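Local coordinates for protein anastral spindle 2, SAS 4 (Drosophila melanogaster, PDB 4BY2) that joins, as an engineered fusion, a proline-rich motif of Ana2 to the TCP domain of Sas-4, a centriole-assembly protein probably acting as a tubulin-binding adaptor, at residues L171-Y176 with H181-R186; I78-P81 with L85-I88; E152-F155 with S159-I162. One frame throughout, in Å; residues are numbered along the deposited sequence.

How the contacts relate
All three contacts lie in the Sas-4 part of the fusion, and each closes the short turn of a beta hairpin. Following the chain, contact 2 comes first, pairing strands 76-79 and 85-88 across residues 80-84. Contact 3 then joins 151-154 to 160-163 across 155-159, and contact 1 joins 170-175 to 181-185 across 176-180. They succeed one another in series, so none nests in or crosses another. Contacts 3 and 1 are neighbours, their centres about 11 Å apart, and share an edge where strand 160-163 pairs with 170-175 through Ile162 with Glu173 and Ile160 with Arg175. Contact 2 lies across the chain's centre, about 47 Å from contact 1, centre to centre.

Contact 1 of 3, residues L171-Y176 with H181-R186; sequences LEEWRY and HLVQLR
Arg175 lays its guanidinium flat over one face of the His181 imidazole, with the planes 5° apart and the centres separated by 3.9 Å. The imidazole reaches this place because CG of His181 stands anti to the backbone N (chi1 180°), which carries the ring across to strand 170-175. There ND1 of His181 donates to Trp174 O (3.1 Å) from above the carbonyl plane, while Leu182 N meets that same oxygen at 2.9 Å from the opposite face. At the ring's edge, NE2 of His181 makes a weak bond to OE2 of Glu173 (3.0 Å), a carboxylate also paired with Lys170. With an alanine in place of His181, Trp174 O would probably keep one donor fewer and the Arg175 guanidinium would lose the ring it stacks on. On the other face of the strands, the Trp174 and Leu182 CB atoms are 4.1 Å apart, and the Tyr176 hydroxyl sits over the rim of the Trp174 ring. Farther along, Gln184, whose OE1 is held by Lys190, stands opposite both Leu171 and Glu172. Strands 170-175 and 181-185 thus form an antiparallel hairpin of the TCP domain, with a classic beta bulge at the end remote from its turn.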
loop_
_atom_site.group_PDB
_atom_site.type_symbol
_atom_site.label_atom_id
_atom_site.label_comp_id
_atom_site.label_asym_id
_atom_site.label_seq_id
_atom_site.Cartn_x
_atom_site.Cartn_y
_atom_site.Cartn_z
ATOM N N LEU A 171 -3.046 -15.297 -16.616
ATOM C CA LEU A 171 -3.475 -15.342 -15.220
ATOM C C LEU A 171 -2.607 -14.474 -14.292
ATOM O O LEU A 171 -3.141 -13.609 -13.595
ATOM C CB LEU A 171 -3.500 -16.797 -14.731
ATOM C CG LEU A 171 -4.252 -17.039 -13.438
ATOM C CD1 LEU A 171 -5.666 -17.527 -13.713
ATOM C CD2 LEU A 171 -3.507 -18.020 -12.556
ATOM N N GLU A 172 -1.286 -14.734 -14.256
ATOM C CA GLU A 172 -0.315 -14.028 -13.416
ATOM C C GLU A 172 1.024 -13.882 -14.143
ATOM O O GLU A 172 1.414 -14.770 -14.908
ATOM C CB GLU A 172 -0.087 -14.793 -12.098
ATOM C CG GLU A 172 -1.192 -14.652 -11.062
ATOM C CD GLU A 172 -1.333 -15.813 -10.093
ATOM O OE1 GLU A 172 -0.336 -16.538 -9.865
ATOM O OE2 GLU A 172 -2.453 -16.002 -9.567
ATOM N N GLU A 173 1.728 -12.765 -13.886
ATOM C CA GLU A 173 3.048 -12.481 -14.447
ATOM C C GLU A 173 4.080 -12.350 -13.344
ATOM O O GLU A 173 3.785 -11.795 -12.285
ATOM C CB GLU A 173 3.033 -11.235 -15.332
ATOM C CG GLU A 173 2.657 -11.530 -16.771
ATOM C CD GLU A 173 2.676 -10.322 -17.686
ATOM O OE1 GLU A 173 1.878 -9.384 -17.456
ATOM O OE2 GLU A 173 3.482 -10.320 -18.644
ATOM N N TRP A 174 5.287 -12.874 -13.591
ATOM C CA TRP A 174 6.379 -12.871 -12.628
ATOM C C TRP A 174 7.661 -12.284 -13.192
ATOM O O TRP A 174 8.035 -12.593 -14.320
ATOM C CB TRP A 174 6.633 -14.296 -12.125
ATOM C CG TRP A 174 5.646 -14.768 -11.102
ATOM C CD1 TRP A 174 4.460 -15.404 -11.334
ATOM C CD2 TRP A 174 5.782 -14.679 -9.678
ATOM N NE1 TRP A 174 3.848 -15.712 -10.141
ATOM C CE2 TRP A 174 4.640 -15.281 -9.108
ATOM C CE3 TRP A 174 6.765 -14.146 -8.824
ATOM C CZ2 TRP A 174 4.453 -15.369 -7.723
ATOM C CZ3 TRP A 174 6.577 -14.231 -7.455
ATOM C CH2 TRP A 174 5.433 -14.833 -6.917
ATOM N N ARG A 175 8.342 -11.448 -12.393
ATOM C CA ARG A 175 9.616 -10.826 -12.745
ATOM C C ARG A 175 10.601 -11.078 -11.606
ATOM O O ARG A 175 10.442 -10.524 -10.517
ATOM C CB ARG A 175 9.453 -9.324 -13.045
ATOM C CG ARG A 175 8.734 -9.037 -14.358
ATOM C CD ARG A 175 8.978 -7.622 -14.851
ATOM N NE ARG A 175 8.245 -7.340 -16.086
ATOM C CZ ARG A 175 8.714 -7.557 -17.312
ATOM N NH1 ARG A 175 9.928 -8.066 -17.485
ATOM N NH2 ARG A 175 7.972 -7.272 -18.373
ATOM N N TYR A 176 11.585 -11.959 -11.847
ATOM C CA TYR A 176 12.589 -12.366 -10.861
ATOM C C TYR A 176 13.813 -11.445 -10.822
ATOM O O TYR A 176 14.008 -10.642 -11.739
ATOM C CB TYR A 176 12.988 -13.840 -11.074
ATOM C CG TYR A 176 11.825 -14.802 -10.950
ATOM C CD1 TYR A 176 11.051 -15.140 -12.057
ATOM C CD2 TYR A 176 11.492 -15.371 -9.724
ATOM C CE1 TYR A 176 9.967 -16.009 -11.945
ATOM C CE2 TYR A 176 10.414 -16.247 -9.601
ATOM C CZ TYR A 176 9.654 -16.564 -10.716
ATOM O OH TYR A 176 8.592 -17.427 -10.603
ATOM N N HIS A 181 11.311 -13.601 -16.793
ATOM C CA HIS A 181 9.917 -13.174 -16.897
ATOM C C HIS A 181 8.993 -14.351 -17.233
ATOM O O HIS A 181 8.988 -14.836 -18.367
ATOM C CB HIS A 181 9.771 -12.001 -17.892
ATOM C CG HIS A 181 8.369 -11.495 -18.071
ATOM N ND1 HIS A 181 7.609 -11.066 -16.995
ATOM C CD2 HIS A 181 7.654 -11.319 -19.206
ATOM C CE1 HIS A 181 6.453 -10.672 -17.505
ATOM N NE2 HIS A 181 6.436 -10.799 -18.832
ATOM N N LEU A 182 8.226 -14.817 -16.228
ATOM C CA LEU A 182 7.285 -15.926 -16.371
ATOM C C LEU A 182 5.860 -15.413 -16.559
ATOM O O LEU A 182 5.397 -14.581 -15.783
ATOM C CB LEU A 182 7.382 -16.890 -15.166
ATOM C CG LEU A 182 6.347 -18.031 -15.058
ATOM C CD1 LEU A 182 6.484 -19.043 -16.197
ATOM C CD2 LEU A 182 6.462 -18.738 -13.726
ATOM N N VAL A 183 5.174 -15.911 -17.601
ATOM C CA VAL A 183 3.798 -15.540 -17.928
ATOM C C VAL A 183 2.909 -16.783 -17.869
ATOM O O VAL A 183 3.012 -17.657 -18.729
ATOM C CB VAL A 183 3.663 -14.797 -19.290
ATOM C CG1 VAL A 183 2.244 -14.278 -19.497
ATOM C CG2 VAL A 183 4.670 -13.659 -19.420
ATOM N N GLN A 184 2.049 -16.858 -16.845
ATOM C CA GLN A 184 1.086 -17.944 -16.667
ATOM C C GLN A 184 -0.188 -17.528 -17.402
ATOM O O GLN A 184 -0.596 -16.373 -17.297
ATOM C CB GLN A 184 0.820 -18.192 -15.165
ATOM C CG GLN A 184 -0.233 -19.262 -14.843
ATOM C CD GLN A 184 0.189 -20.659 -15.229
ATOM O OE1 GLN A 184 1.039 -21.280 -14.585
ATOM N NE2 GLN A 184 -0.423 -21.195 -16.274
ATOM N N LEU A 185 -0.784 -18.448 -18.175
ATOM C CA LEU A 185 -1.998 -18.191 -18.951
ATOM C C LEU A 185 -3.217 -18.815 -18.253
ATOM O O LEU A 185 -3.049 -19.677 -17.384
ATOM C CB LEU A 185 -1.854 -18.739 -20.397
ATOM C CG LEU A 185 -0.903 -18.053 -21.423
ATOM C CD1 LEU A 185 -1.288 -16.625 -21.726
ATOM C CD2 LEU A 185 0.563 -18.167 -21.053
ATOM N N ARG A 186 -4.436 -18.373 -18.625
ATOM C CA ARG A 186 -5.699 -18.870 -18.064
ATOM C C ARG A 186 -5.944 -20.339 -18.446
ATOM O O ARG A 186 -6.340 -21.134 -17.590
ATOM C CB ARG A 186 -6.867 -17.995 -18.536
ATOM C CG ARG A 186 -8.164 -18.175 -17.755
ATOM C CD ARG A 186 -9.346 -17.831 -18.641
ATOM N NE ARG A 186 -10.594 -17.670 -17.893
ATOM C CZ ARG A 186 -11.638 -16.969 -18.324
ATOM N NH1 ARG A 186 -11.588 -16.338 -19.492
ATOM N NH2 ARG A 186 -12.733 -16.873 -17.581
#

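Contact 2 of 3, residues I78-P81 with L85-I88; sequences IWYP and LKKI
The bond from Ile78 N to Lys86 O, 2.7 Å long and nearly straight at 168°, is the shorter of the two backbone bonds joining 78-81 to 85-88. Its return partner, Lys86 N to Ile78 O (2.9 Å), completes an antiparallel hydrogen-bonded pair. Next to it, Trp79 and Leu85 form a non-hydrogen-bonded pair whose side chains meet on the other face. With chi1 at 174°, Leu85 swings CG away from its amide nitrogen and sets both methyls against the indole. CD1 comes down over the ring face, 3.6 Å from the centroid of the five-membered ring in a CH-pi contact, while CD2 covers the benzo end, 3.7 Å from CH2 of Trp79. Arg67 of the preceding strand adds a cation-pi contact to the same indole, so Trp79 links three consecutive strands. On the face of Ile78 and Lys86 the packing is aliphatic: CD1 of Ile78 touches CD1 of Ile88 (3.7 Å) and also meets CD of Lys86, whose chain runs beside that of Ile78. Tyr80, just beyond the strand, turns its ring edge to Lys86, with CE2 at 3.7 Å from CB, and its side chain also touches Met12 of the fused Ana2 portion. With side chains meeting on both faces, this is a beta hairpin near the N-terminal end of the antiparallel TCP-domain array.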
loop_
_atom_site.group_PDB
_atom_site.type_symbol
_atom_site.label_atom_id
_atom_site.label_comp_id
_atom_site.label_asym_id
_atom_site.label_seq_id
_atom_site.Cartn_x
_atom_site.Cartn_y
_atom_site.Cartn_z
ATOM N N ILE A 78 -6.228 18.888 18.764
ATOM C CA ILE A 78 -7.545 18.508 19.276
ATOM C C ILE A 78 -7.465 17.207 20.063
ATOM O O ILE A 78 -7.080 16.172 19.516
ATOM C CB ILE A 78 -8.662 18.473 18.186
ATOM C CG1 ILE A 78 -8.554 19.662 17.199
ATOM C CG2 ILE A 78 -10.054 18.409 18.839
ATOM C CD1 ILE A 78 -9.257 19.459 15.853
ATOM N N TRP A 79 -7.833 17.269 21.351
ATOM C CA TRP A 79 -7.863 16.112 22.240
ATOM C C TRP A 79 -9.292 15.594 22.299
ATOM O O TRP A 79 -10.207 16.334 22.673
ATOM C CB TRP A 79 -7.350 16.476 23.637
ATOM C CG TRP A 79 -5.913 16.894 23.666
ATOM C CD1 TRP A 79 -5.422 18.153 23.482
ATOM C CD2 TRP A 79 -4.783 16.057 23.942
ATOM N NE1 TRP A 79 -4.053 18.152 23.618
ATOM C CE2 TRP A 79 -3.635 16.880 23.912
ATOM C CE3 TRP A 79 -4.627 14.687 24.215
ATOM C CZ2 TRP A 79 -2.346 16.377 24.126
ATOM C CZ3 TRP A 79 -3.350 14.189 24.430
ATOM C CH2 TRP A 79 -2.228 15.028 24.387
ATOM N N TYR A 80 -9.487 14.340 21.869
ATOM C CA TYR A 80 -10.795 13.690 21.834
ATOM C C TYR A 80 -11.034 12.828 23.094
ATOM O O TYR A 80 -10.053 12.394 23.711
ATOM C CB TYR A 80 -10.960 12.894 20.525
ATOM C CG TYR A 80 -11.104 13.783 19.307
ATOM C CD1 TYR A 80 -12.353 14.246 18.900
ATOM C CD2 TYR A 80 -9.992 14.167 18.562
ATOM C CE1 TYR A 80 -12.491 15.076 17.787
ATOM C CE2 TYR A 80 -10.118 14.993 17.446
ATOM C CZ TYR A 80 -11.370 15.449 17.064
ATOM O OH TYR A 80 -11.499 16.268 15.968
ATOM N N PRO A 81 -12.308 12.605 23.523
ATOM C CA PRO A 81 -12.548 11.819 24.755
ATOM C C PRO A 81 -12.059 10.369 24.724
ATOM O O PRO A 81 -11.635 9.852 25.759
ATOM C CB PRO A 81 -14.069 11.894 24.940
ATOM C CG PRO A 81 -14.513 13.047 24.101
ATOM C CD PRO A 81 -13.582 13.070 22.938
ATOM N N LEU A 85 -5.671 12.212 19.351
ATOM C CA LEU A 85 -5.048 13.528 19.284
ATOM C C LEU A 85 -4.875 13.930 17.812
ATOM O O LEU A 85 -4.027 13.376 17.112
ATOM C CB LEU A 85 -3.713 13.556 20.065
ATOM C CG LEU A 85 -2.844 14.831 19.976
ATOM C CD1 LEU A 85 -3.588 16.077 20.465
ATOM C CD2 LEU A 85 -1.543 14.656 20.737
ATOM N N LYS A 86 -5.714 14.867 17.340
ATOM C CA LYS A 86 -5.672 15.360 15.967
ATOM C C LYS A 86 -4.837 16.643 15.920
ATOM O O LYS A 86 -5.209 17.641 16.537
ATOM C CB LYS A 86 -7.094 15.602 15.431
ATOM C CG LYS A 86 -7.172 15.769 13.917
ATOM C CD LYS A 86 -8.497 16.396 13.507
ATOM C CE LYS A 86 -8.807 16.201 12.044
ATOM N NZ LYS A 86 -9.385 14.856 11.773
ATOM N N LYS A 87 -3.702 16.607 15.206
ATOM C CA LYS A 87 -2.820 17.765 15.059
ATOM C C LYS A 87 -2.966 18.346 13.654
ATOM O O LYS A 87 -2.800 17.623 12.672
ATOM C CB LYS A 87 -1.357 17.395 15.359
ATOM C CG LYS A 87 -1.073 17.144 16.834
ATOM C CD LYS A 87 0.406 16.877 17.100
ATOM C CE LYS A 87 1.174 18.127 17.469
ATOM N NZ LYS A 87 2.593 17.829 17.800
ATOM N N ILE A 88 -3.320 19.636 13.562
ATOM C CA ILE A 88 -3.493 20.352 12.295
ATOM C C ILE A 88 -2.419 21.433 12.192
ATOM O O ILE A 88 -2.205 22.174 13.156
ATOM C CB ILE A 88 -4.924 20.955 12.146
ATOM C CG1 ILE A 88 -6.026 19.915 12.464
ATOM C CG2 ILE A 88 -5.124 21.578 10.749
ATOM C CD1 ILE A 88 -7.408 20.492 12.763
#

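Contact 3 of 3, residues E152-F155 with S159-I162; sequences EIHF and SIKI
Ile160 packs against the His154 imidazole across a beta hairpin of the TCP domain, formed by strands 151-154 and 160-163. CG1 of Ile160 lies over one face of the ring, 3.9 Å from its centroid, in a CH-pi contact displaced toward the rim. The other branch of Ile160, CG2, sits against CG of Glu152 at 3.7 Å, and this same CG has Ile162 CG1 beside it. One isoleucine thus touches both partners of a His-carboxylate hydrogen bond, in which His154 NE2 donates to Glu152 OE2 (2.8 Å). OE2 accepts through its anti lone pair and sits about 20° out of the imidazole plane. A chi1 of -151° and an extended chain beyond CG carry the Glu152 carboxylate to that position.

On the side of Ile153 and Lys161, Phe155, just past the strand, presents its edge to the second strand, with Lys161 CB 3.7 Å from CE2 and Ser159 O also near the ring plane. CG2 of Ile153 lies over one face of this phenyl ring, near its rim.

Backbone bonds set the register that brings these groups together. Ile153 and Lys161 form a hydrogen-bonded pair with two mutual bonds, Glu152 with Ile162 and His154 with Ile160 are non-hydrogen-bonded pairs, and Phe155 N reaches Ser159 O (2.9 Å) beside the turn. In the next shell, His144 of strand 142-145 meets the His154 ring, and Trp174 and Glu172 of strand 170-175 touch Lys161. From the fused Ana2 portion, Ser21 touches Ile153 and Val24 O accepts a weak bond from Lys161 NZ. Within the hairpin, Ile153 O takes the Lys161 N-H at 2.9 Å while the CA of Ile160 approaches the same oxygen to 3.3 Å in a C-H...O contact.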
loop_
_atom_site.group_PDB
_atom_site.type_symbol
_atom_site.label_atom_id
_atom_site.label_comp_id
_atom_site.label_asym_id
_atom_site.label_seq_id
_atom_site.Cartn_x
_atom_site.Cartn_y
_atom_site.Cartn_z
ATOM N N GLU A 152 0.285 -5.352 -7.797
ATOM C CA GLU A 152 1.721 -5.571 -7.967
ATOM C C GLU A 152 2.407 -5.826 -6.616
ATOM O O GLU A 152 2.645 -4.885 -5.854
ATOM C CB GLU A 152 2.347 -4.377 -8.710
ATOM C CG GLU A 152 3.575 -4.733 -9.526
ATOM C CD GLU A 152 4.213 -3.567 -10.257
ATOM O OE1 GLU A 152 3.602 -3.064 -11.227
ATOM O OE2 GLU A 152 5.341 -3.175 -9.877
ATOM N N ILE A 153 2.703 -7.108 -6.316
ATOM C CA ILE A 153 3.356 -7.521 -5.067
ATOM C C ILE A 153 4.873 -7.595 -5.267
ATOM O O ILE A 153 5.342 -8.311 -6.148
ATOM C CB ILE A 153 2.800 -8.865 -4.489
ATOM C CG1 ILE A 153 1.246 -8.991 -4.610
ATOM C CG2 ILE A 153 3.281 -9.105 -3.050
ATOM C CD1 ILE A 153 0.351 -8.119 -3.677
ATOM N N HIS A 154 5.627 -6.867 -4.435
ATOM C CA HIS A 154 7.087 -6.839 -4.434
ATOM C C HIS A 154 7.561 -7.640 -3.217
ATOM O O HIS A 154 7.556 -7.127 -2.099
ATOM C CB HIS A 154 7.602 -5.386 -4.383
ATOM C CG HIS A 154 7.420 -4.628 -5.662
ATOM N ND1 HIS A 154 8.503 -4.240 -6.428
ATOM C CD2 HIS A 154 6.285 -4.207 -6.267
ATOM C CE1 HIS A 154 7.996 -3.602 -7.470
ATOM N NE2 HIS A 154 6.665 -3.560 -7.417
ATOM N N PHE A 155 7.912 -8.916 -3.435
ATOM C CA PHE A 155 8.355 -9.841 -2.387
ATOM C C PHE A 155 9.757 -9.506 -1.831
ATOM O O PHE A 155 10.538 -8.865 -2.542
ATOM C CB PHE A 155 8.276 -11.293 -2.899
ATOM C CG PHE A 155 6.862 -11.787 -3.106
ATOM C CD1 PHE A 155 6.130 -12.316 -2.048
ATOM C CD2 PHE A 155 6.258 -11.714 -4.355
ATOM C CE1 PHE A 155 4.817 -12.758 -2.236
ATOM C CE2 PHE A 155 4.946 -12.159 -4.543
ATOM C CZ PHE A 155 4.235 -12.679 -3.483
ATOM N N SER A 159 11.439 -10.580 -6.081
ATOM C CA SER A 159 10.533 -11.115 -7.104
ATOM C C SER A 159 9.246 -10.291 -7.124
ATOM O O SER A 159 8.724 -9.946 -6.060
ATOM C CB SER A 159 10.210 -12.582 -6.835
ATOM O OG SER A 159 11.380 -13.382 -6.869
ATOM N N ILE A 160 8.747 -9.966 -8.325
ATOM C CA ILE A 160 7.535 -9.161 -8.497
ATOM C C ILE A 160 6.409 -9.983 -9.134
ATOM O O ILE A 160 6.616 -10.592 -10.182
ATOM C CB ILE A 160 7.820 -7.829 -9.266
ATOM C CG1 ILE A 160 8.972 -7.024 -8.613
ATOM C CG2 ILE A 160 6.558 -6.965 -9.385
ATOM C CD1 ILE A 160 9.797 -6.172 -9.576
ATOM N N LYS A 161 5.222 -9.987 -8.500
ATOM C CA LYS A 161 4.031 -10.681 -8.989
ATOM C C LYS A 161 3.033 -9.635 -9.502
ATOM O O LYS A 161 2.600 -8.770 -8.738
ATOM C CB LYS A 161 3.415 -11.548 -7.874
ATOM C CG LYS A 161 2.269 -12.458 -8.317
ATOM C CD LYS A 161 1.606 -13.119 -7.114
ATOM C CE LYS A 161 0.425 -13.970 -7.503
ATOM N NZ LYS A 161 -0.225 -14.579 -6.314
ATOM N N ILE A 162 2.697 -9.704 -10.800
ATOM C CA ILE A 162 1.761 -8.787 -11.460
ATOM C C ILE A 162 0.473 -9.549 -11.797
ATOM O O ILE A 162 0.545 -10.620 -12.399
ATOM C CB ILE A 162 2.390 -8.080 -12.706
ATOM C CG1 ILE A 162 3.802 -7.520 -12.415
ATOM C CG2 ILE A 162 1.481 -6.971 -13.245
ATOM C CD1 ILE A 162 4.958 -8.331 -12.990
#